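Side-chain contact in putative flagellar motor switch protein FliN (Thermotoga maritima, PDB 1O6A), which is probably a component of the flagellar motor switch, the C-ring complex that sets the direction of flagellar rotation: residues 32-35 / 36-40. Numbering follows the deposited sequence.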
loop_
_atom_site.group_PDB
_atom_site.type_symbol
_atom_site.label_atom_id
_atom_site.label_comp_id
_atom_site.label_asym_id
_atom_site.label_seq_id
_atom_site.Cartn_x
_atom_site.Cartn_y
_atom_site.Cartn_z
HETATM N N MSE A 32 -6.575 14.641 2.005
HETATM C CA MSE A 32 -7.767 15.272 2.565
HETATM C C MSE A 32 -7.387 16.098 3.781
HETATM O O MSE A 32 -6.336 15.907 4.364
HETATM C CB MSE A 32 -8.780 14.190 2.934
HETATM C CG MSE A 32 -8.299 13.350 3.977
HETATM SE SE MSE A 32 -9.678 11.937 4.509
HETATM C CE MSE A 32 -10.119 11.345 2.884
ATOM N N THR A 33 -8.276 16.974 4.179
ATOM C CA THR A 33 -8.056 17.798 5.336
ATOM C C THR A 33 -8.311 17.020 6.594
ATOM O O THR A 33 -8.984 15.988 6.611
ATOM C CB THR A 33 -8.950 19.042 5.339
ATOM O OG1 THR A 33 -10.333 18.651 5.400
ATOM C CG2 THR A 33 -8.789 19.831 4.038
ATOM N N LEU A 34 -7.764 17.537 7.673
ATOM C CA LEU A 34 -8.048 16.980 8.982
ATOM C C LEU A 34 -9.528 17.008 9.246
ATOM O O LEU A 34 -10.080 16.047 9.762
ATOM C CB LEU A 34 -7.323 17.772 10.050
ATOM C CG LEU A 34 -7.608 17.351 11.490
ATOM C CD1 LEU A 34 -7.270 15.893 11.709
ATOM C CD2 LEU A 34 -6.820 18.263 12.437
ATOM N N LYS A 35 -10.192 18.101 8.876
ATOM C CA LYS A 35 -11.638 18.187 9.021
ATOM C C LYS A 35 -12.358 17.013 8.371
ATOM O O LYS A 35 -13.234 16.418 8.992
ATOM C CB LYS A 35 -12.177 19.517 8.479
ATOM C CG LYS A 35 -13.680 19.626 8.447
ATOM C CD LYS A 35 -14.091 21.039 7.998
ATOM C CE LYS A 35 -15.588 21.254 8.100
ATOM N NZ LYS A 35 -16.265 20.738 6.875
ATOM N N ARG A 36 -11.992 16.664 7.138
ATOM C CA ARG A 36 -12.643 15.567 6.454
ATOM C C ARG A 36 -12.342 14.234 7.165
ATOM O O ARG A 36 -13.231 13.422 7.344
ATOM C CB ARG A 36 -12.229 15.530 4.991
ATOM C CG ARG A 36 -12.537 14.268 4.228
ATOM C CD ARG A 36 -13.990 13.907 4.097
ATOM N NE ARG A 36 -14.185 12.709 3.239
ATOM C CZ ARG A 36 -15.291 11.913 3.281
ATOM N NH1 ARG A 36 -16.270 12.186 4.133
ATOM N NH2 ARG A 36 -15.408 10.847 2.463
ATOM N N VAL A 37 -11.113 14.070 7.665
ATOM C CA VAL A 37 -10.738 12.855 8.368
ATOM C C VAL A 37 -11.611 12.689 9.612
ATOM O O VAL A 37 -12.088 11.595 9.894
ATOM C CB VAL A 37 -9.241 12.855 8.755
ATOM C CG1 VAL A 37 -8.910 11.644 9.612
ATOM C CG2 VAL A 37 -8.417 12.791 7.563
ATOM N N LEU A 38 -11.841 13.769 10.352
ATOM C CA LEU A 38 -12.675 13.694 11.537
ATOM C C LEU A 38 -14.169 13.480 11.250
ATOM O O LEU A 38 -14.905 12.962 12.082
ATOM C CB LEU A 38 -12.502 14.939 12.425
ATOM C CG LEU A 38 -11.054 15.091 12.863
ATOM C CD1 LEU A 38 -10.841 16.406 13.636
ATOM C CD2 LEU A 38 -10.591 13.875 13.671
ATOM N N GLU A 39 -14.614 13.905 10.094
ATOM C CA GLU A 39 -16.018 13.780 9.717
ATOM C C GLU A 39 -16.367 12.497 9.022
ATOM O O GLU A 39 -17.557 12.231 8.764
ATOM C CB GLU A 39 -16.389 14.941 8.781
ATOM C CG GLU A 39 -16.507 16.257 9.529
ATOM C CD GLU A 39 -16.744 17.435 8.607
ATOM O OE1 GLU A 39 -16.556 17.303 7.361
ATOM O OE2 GLU A 39 -17.075 18.505 9.161
HETATM N N MSE A 40 -15.385 11.703 8.615
HETATM C CA MSE A 40 -15.717 10.456 7.963
HETATM C C MSE A 40 -16.480 9.516 8.869
HETATM O O MSE A 40 -16.273 9.495 10.086
HETATM C CB MSE A 40 -14.448 9.754 7.458
HETATM C CG MSE A 40 -13.799 10.562 6.431
HETATM SE SE MSE A 40 -12.443 9.446 5.558
HETATM C CE MSE A 40 -11.403 9.079 6.892
#
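The selenium of M32, a selenomethionine next to last in strand 20-33 and just before helix 34-39, lies 3.4 Å from CG2 of V37, the two side chains running at about a right angle. The same SE is 3.7 Å from CG of R36. In M32, chi1 of 65° tucks CG into the space flanked by the main-chain N and C; with the extended chi2 beyond it, this carries SE to V37, and the bend at chi3 leaves CE 4.0 Å from SE of M40. In a different direction from V37, the selenium of M32 meets SE of M40 at 3.9 Å; both selenomethionines also touch I46 of strand 45-51. Along the helix, CG of L34 packs obliquely against CD1 of L38 at 4.0 Å. Here a strand passes directly into a helix, whose first-turn N-H groups have no preceding helical carbonyl to bond to. T33, the N-cap, supplies one such acceptor: its OG1 accepts from the backbone N of R36 at 3.1 Å with an N-H...O angle of 158°, while its carbonyl O takes the N-H of V37. M32 and T33 pair with an antiparallel strand of the second subunit, and R90 of that subunit bonds to the carbonyl oxygens of V37 and M40. At the solvent-exposed polar edge, K35 bends only at its last torsion, chi4 -84°, bringing NZ to 3.3 Å from OE2 of E39 in a salt bridge in which NZ makes weak hydrogen bonds to both OE2 and OE1.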